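Local coordinates for protein uricase (Bacillus fastidiosus, PDB 4R8X) that catalyses, as a urate oxidase, the oxidation of urate by molecular oxygen, the first step in urate degradation to (S)-allantoin, at residues W206-Q211 and A220-A225; K9-V14 and G42-V47. All blocks are in the same frame, centred on the assembly; numbering follows the deposited sequence.

Contact 1 (W206-Q211 and A220-A225)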
loop_
_atom_site.group_PDB
_atom_site.type_symbol
_atom_site.label_atom_id
_atom_site.label_comp_id
_atom_site.label_asym_id
_atom_site.label_seq_id
_atom_site.Cartn_x
_atom_site.Cartn_y
_atom_site.Cartn_z
ATOM N N TRP D 206 23.636 3.996 12.283
ATOM C CA TRP D 206 24.932 4.221 12.919
ATOM C C TRP D 206 25.238 3.116 13.922
ATOM O O TRP D 206 24.337 2.384 14.345
ATOM C CB TRP D 206 24.993 5.605 13.587
ATOM C CG TRP D 206 23.807 5.917 14.445
ATOM C CD1 TRP D 206 23.695 5.742 15.800
ATOM C CD2 TRP D 206 22.551 6.443 14.002
ATOM N NE1 TRP D 206 22.445 6.136 16.226
ATOM C CE2 TRP D 206 21.723 6.567 15.141
ATOM C CE3 TRP D 206 22.048 6.827 12.754
ATOM C CZ2 TRP D 206 20.420 7.057 15.066
ATOM C CZ3 TRP D 206 20.747 7.298 12.678
ATOM C CH2 TRP D 206 19.950 7.413 13.827
ATOM N N ALA D 207 26.514 2.997 14.277
ATOM C CA ALA D 207 26.968 2.029 15.272
ATOM C C ALA D 207 27.798 2.748 16.315
ATOM O O ALA D 207 28.525 3.671 15.990
ATOM C CB ALA D 207 27.802 0.919 14.630
ATOM N N TYR D 208 27.684 2.300 17.561
ATOM C CA TYR D 208 28.428 2.864 18.681
ATOM C C TYR D 208 29.714 2.091 18.954
ATOM O O TYR D 208 29.730 0.857 18.900
ATOM C CB TYR D 208 27.582 2.784 19.948
ATOM C CG TYR D 208 26.397 3.727 20.033
ATOM C CD1 TYR D 208 25.172 3.404 19.454
ATOM C CD2 TYR D 208 26.491 4.918 20.734
ATOM C CE1 TYR D 208 24.078 4.267 19.562
ATOM C CE2 TYR D 208 25.417 5.776 20.857
ATOM C CZ TYR D 208 24.212 5.452 20.260
ATOM O OH TYR D 208 23.133 6.301 20.381
ATOM N N GLU D 209 30.780 2.819 19.268
ATOM C CA GLU D 209 32.008 2.191 19.763
ATOM C C GLU D 209 31.732 1.471 21.078
ATOM O O GLU D 209 32.187 0.345 21.287
ATOM C CB GLU D 209 33.112 3.235 19.954
ATOM C CG GLU D 209 34.464 2.659 20.381
ATOM C CD GLU D 209 35.499 3.734 20.647
ATOM O OE1 GLU D 209 35.179 4.930 20.484
ATOM O OE2 GLU D 209 36.635 3.378 21.019
ATOM N N ASN D 210 30.976 2.128 21.951
ATOM C CA ASN D 210 30.609 1.573 23.245
ATOM C C ASN D 210 29.107 1.374 23.264
ATOM O O ASN D 210 28.353 2.327 23.451
ATOM C CB ASN D 210 31.047 2.508 24.378
ATOM C CG ASN D 210 30.867 1.888 25.750
ATOM O OD1 ASN D 210 31.505 0.887 26.078
ATOM N ND2 ASN D 210 30.005 2.488 26.564
ATOM N N GLN D 211 28.686 0.134 23.043
ATOM C CA GLN D 211 27.285 -0.184 22.802
ATOM C C GLN D 211 26.362 0.216 23.942
ATOM O O GLN D 211 25.205 0.540 23.708
ATOM C CB GLN D 211 27.125 -1.668 22.458
ATOM C CG GLN D 211 27.701 -2.035 21.094
ATOM C CD GLN D 211 27.659 -3.521 20.803
ATOM O OE1 GLN D 211 27.720 -4.351 21.712
ATOM N NE2 GLN D 211 27.559 -3.867 19.524
ATOM N N ALA D 220 24.129 12.271 27.422
ATOM C CA ALA D 220 25.134 13.065 26.727
ATOM C C ALA D 220 25.839 12.229 25.661
ATOM O O ALA D 220 26.365 12.769 24.689
ATOM C CB ALA D 220 26.137 13.627 27.704
ATOM N N ASN D 221 25.849 10.913 25.857
ATOM C CA ASN D 221 26.478 9.993 24.920
ATOM C C ASN D 221 25.495 9.257 24.023
ATOM O O ASN D 221 25.907 8.404 23.232
ATOM C CB ASN D 221 27.315 8.960 25.663
ATOM C CG ASN D 221 28.411 9.588 26.474
ATOM O OD1 ASN D 221 28.917 10.656 26.131
ATOM N ND2 ASN D 221 28.783 8.934 27.564
ATOM N N TYR D 222 24.202 9.562 24.164
ATOM C CA TYR D 222 23.170 8.951 23.333
ATOM C C TYR D 222 22.932 9.785 22.092
ATOM O O TYR D 222 22.736 10.998 22.182
ATOM C CB TYR D 222 21.847 8.797 24.091
ATOM C CG TYR D 222 20.793 8.120 23.230
ATOM C CD1 TYR D 222 20.861 6.752 22.990
ATOM C CD2 TYR D 222 19.765 8.846 22.614
ATOM C CE1 TYR D 222 19.940 6.109 22.196
ATOM C CE2 TYR D 222 18.831 8.207 21.806
ATOM C CZ TYR D 222 18.933 6.836 21.591
ATOM O OH TYR D 222 18.012 6.188 20.805
ATOM N N VAL D 223 22.940 9.128 20.939
ATOM C CA VAL D 223 22.689 9.814 19.682
ATOM C C VAL D 223 21.223 9.645 19.301
ATOM O O VAL D 223 20.790 8.560 18.937
ATOM C CB VAL D 223 23.598 9.280 18.559
ATOM C CG1 VAL D 223 23.363 10.054 17.266
ATOM C CG2 VAL D 223 25.060 9.381 18.976
ATOM N N ALA D 224 20.456 10.726 19.385
ATOM C CA ALA D 224 19.052 10.680 18.996
ATOM C C ALA D 224 18.926 10.718 17.477
ATOM O O ALA D 224 19.571 11.542 16.811
ATOM C CB ALA D 224 18.278 11.833 19.627
ATOM N N ALA D 225 18.109 9.818 16.933
ATOM C CA ALA D 225 17.864 9.772 15.487
ATOM C C ALA D 225 17.411 11.126 14.949
ATOM O O ALA D 225 17.731 11.486 13.826
ATOM C CB ALA D 225 16.844 8.675 15.132
HETATM O O HOH W 1 21.085 5.909 18.780
#
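Tyr208 and Val223 meet where strand 198-208 ends and the chain turns back toward helix 225-238. This passage from strand to helix belongs to the T-fold of the uricase family. Tyr208 carries the polar part. Its CB points toward 220-225, and CG lies anti to the carbonyl carbon (chi1 -72°), which sends the ring across to the other segment. On the way out, Tyr208 CE2 meets Asn221 O at 3.6 Å, with the oxygen at the ring edge and in its plane. Tyr208 CE2 also lies 4.1 Å from Val223 CG2. CZ carries the hydroxyl to the backbone. There Val223 N donates to Tyr208 OH over 2.9 Å, with an angle of 161° at the hydrogen. Tyr208 OH also lies 3.5 Å from Tyr222 CD1. The far end of Tyr222 is held by Glu89.

Trp206 supplies the apolar part. Val223 CG1 sits over one face of its indole, offset toward the rim. Trp206 CH2 reaches Ala225 CB at 3.6 Å, in the plane of the ring, beside the start of the helix. Val228, on that helix, touches both Trp206 and Val223.

One buried water joins Trp206 and Tyr208 to Val223. It pairs with Tyr208 OH and donates to Val223 O, so both backbone polar atoms of Val223 are engaged here. The indole N-H is satisfied by the same water, which accepts from Trp206 NE1 at 2.9 Å.

Contact 2 (K9-V14 and G42-V47); sequences KGDVYV and GMNAKV
Val12 and Ala45 form a hydrogen-bonded pair in an antiparallel ladder at the edge of this subunit's own T-fold sheet, where a beta bulge interrupts strand 5-17.

Backbone bonds come first. Lys9 with Val47, Val12 with Ala45 and Val14 with Met43 each exchange two. Val14 N to Met43 O is 2.9 Å. The extra residue of the bulge lies between the Lys9-Val47 and Val12-Ala45 pairs. Asp11 takes a left-handed backbone conformation there, and Val12 centres an inverse gamma turn.

Polar side chains fasten the bulge. Asn44 CG stands anti to the backbone N (chi1 179°), which carries the amide across to Asp11 and the Tyr13 ring. Asn44 ND2 donates to Asp11 OD1 over 2.9 Å, within its own amide plane but from above the carboxylate plane. Asn44 OD1 accepts from a water that in turn accepts from Asp11 N. Replacing Asn44 by an alanine would probably deprive the Asp11 carboxylate of this donor and uncover part of one face of the Tyr13 ring.

The amide also packs on an aromatic face. Asn44 CG lies over the Tyr13 ring, with ring and amide planes 42° apart.

Apolar side chains take the other side of the sheet: Val12, Val14, Met43, Ala45 and Val47, the last packing on helix 69-82.

A second subunit extends the sheet. Its strand pairs with Lys9 and Gly10, and its Phe298 makes a cation-pi contact with Lys46. Among the buried side chains, Val14 CG1 and Met43 CG lie side by side, 3.5 Å apart.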
loop_
_atom_site.group_PDB
_atom_site.type_symbol
_atom_site.label_atom_id
_atom_site.label_comp_id
_atom_site.label_asym_id
_atom_site.label_seq_id
_atom_site.Cartn_x
_atom_site.Cartn_y
_atom_site.Cartn_z
ATOM N N LYS D 9 7.286 -13.575 16.864
ATOM C CA LYS D 9 6.069 -12.802 16.640
ATOM C C LYS D 9 6.451 -11.478 16.024
ATOM O O LYS D 9 7.321 -10.781 16.534
ATOM C CB LYS D 9 5.344 -12.565 17.966
ATOM C CG LYS D 9 3.889 -12.148 17.824
ATOM C CD LYS D 9 3.028 -13.316 17.397
ATOM C CE LYS D 9 1.682 -13.306 18.069
ATOM N NZ LYS D 9 0.943 -14.538 17.695
ATOM N N GLY D 10 5.771 -11.125 14.939
ATOM C CA GLY D 10 5.953 -9.831 14.300
ATOM C C GLY D 10 4.733 -8.955 14.481
ATOM O O GLY D 10 3.699 -9.442 14.933
ATOM N N ASP D 11 4.855 -7.676 14.118
ATOM C CA ASP D 11 3.783 -6.686 14.304
ATOM C C ASP D 11 3.260 -6.684 15.732
ATOM O O ASP D 11 2.041 -6.570 15.980
ATOM C CB ASP D 11 2.622 -6.877 13.324
ATOM C CG ASP D 11 2.910 -6.309 11.943
ATOM O OD1 ASP D 11 3.987 -5.702 11.742
ATOM O OD2 ASP D 11 2.038 -6.476 11.067
ATOM N N VAL D 12 4.189 -6.802 16.667
ATOM C CA VAL D 12 3.845 -6.627 18.073
ATOM C C VAL D 12 3.815 -5.133 18.377
ATOM O O VAL D 12 4.815 -4.525 18.774
ATOM C CB VAL D 12 4.833 -7.344 19.019
ATOM C CG1 VAL D 12 4.411 -7.128 20.485
ATOM C CG2 VAL D 12 4.908 -8.819 18.684
ATOM N N TYR D 13 2.658 -4.531 18.148
ATOM C CA TYR D 13 2.497 -3.119 18.450
ATOM C C TYR D 13 2.460 -2.952 19.951
ATOM O O TYR D 13 1.737 -3.660 20.664
ATOM C CB TYR D 13 1.239 -2.527 17.806
ATOM C CG TYR D 13 1.339 -2.400 16.299
ATOM C CD1 TYR D 13 1.961 -1.305 15.717
ATOM C CD2 TYR D 13 0.828 -3.382 15.462
ATOM C CE1 TYR D 13 2.056 -1.177 14.328
ATOM C CE2 TYR D 13 0.937 -3.274 14.081
ATOM C CZ TYR D 13 1.545 -2.167 13.524
ATOM O OH TYR D 13 1.639 -2.038 12.156
ATOM N N VAL D 14 3.287 -2.043 20.439
ATOM C CA VAL D 14 3.331 -1.796 21.861
ATOM C C VAL D 14 3.470 -0.295 22.104
ATOM O O VAL D 14 4.392 0.343 21.607
ATOM C CB VAL D 14 4.411 -2.661 22.558
ATOM C CG1 VAL D 14 5.759 -2.498 21.909
ATOM C CG2 VAL D 14 4.471 -2.335 24.018
ATOM N N GLY D 42 6.025 4.410 21.625
ATOM C CA GLY D 42 5.365 3.346 20.891
ATOM C C GLY D 42 6.175 2.803 19.736
ATOM O O GLY D 42 6.968 3.518 19.123
ATOM N N MET D 43 5.949 1.540 19.412
ATOM C CA MET D 43 6.709 0.894 18.348
ATOM C C MET D 43 5.982 -0.331 17.824
ATOM O O MET D 43 5.070 -0.859 18.468
ATOM C CB MET D 43 8.079 0.458 18.875
ATOM C CG MET D 43 7.979 -0.727 19.834
ATOM S SD MET D 43 9.362 -0.934 20.949
ATOM C CE MET D 43 9.060 0.456 22.040
ATOM N N ASN D 44 6.420 -0.778 16.653
ATOM C CA ASN D 44 6.069 -2.059 16.096
ATOM C C ASN D 44 7.298 -2.941 16.307
ATOM O O ASN D 44 8.315 -2.747 15.639
ATOM C CB ASN D 44 5.762 -1.897 14.602
ATOM C CG ASN D 44 5.415 -3.207 13.930
ATOM O OD1 ASN D 44 5.735 -4.281 14.435
ATOM N ND2 ASN D 44 4.757 -3.126 12.771
ATOM N N ALA D 45 7.190 -3.899 17.229
ATOM C CA ALA D 45 8.301 -4.782 17.563
ATOM C C ALA D 45 8.181 -6.155 16.907
ATOM O O ALA D 45 7.080 -6.652 16.661
ATOM C CB ALA D 45 8.433 -4.932 19.079
ATOM N N LYS D 46 9.332 -6.769 16.648
ATOM C CA LYS D 46 9.407 -8.095 16.053
ATOM C C LYS D 46 10.456 -8.879 16.817
ATOM O O LYS D 46 11.620 -8.467 16.892
ATOM C CB LYS D 46 9.798 -7.994 14.578
ATOM C CG LYS D 46 9.801 -9.319 13.839
ATOM C CD LYS D 46 10.191 -9.125 12.379
ATOM C CE LYS D 46 10.114 -10.428 11.604
ATOM N NZ LYS D 46 10.000 -10.152 10.141
ATOM N N VAL D 47 10.039 -9.999 17.394
ATOM C CA VAL D 47 10.942 -10.815 18.204
ATOM C C VAL D 47 11.186 -12.160 17.552
ATOM O O VAL D 47 10.257 -12.784 17.044
ATOM C CB VAL D 47 10.404 -11.029 19.647
ATOM C CG1 VAL D 47 8.998 -11.639 19.650
ATOM C CG2 VAL D 47 11.378 -11.877 20.469
HETATM O O HOH W 2 7.064 -6.314 12.863
#

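From the N terminus, strand 5-17 comes first. The chain then makes a long excursion, including the small strand pair 22-23 and 35-36, and returns as strand 40-50. Contact 2 closes that loop. Much later, strand 198-208 ends and a short loop leads into helix 225-238. Contact 1 closes this second, much smaller loop. The two are in series and neither nest nor cross. Their centres lie about 23 Å apart, with nearest atoms about 11 Å apart. Both reach the same antiparallel sheet, contact 2 with two strands, contact 1 with one. Contact 2 joins two neighbouring strands in the N-terminal half. Contact 1, in the C-terminal half, ties a strand end to the loop before the helix.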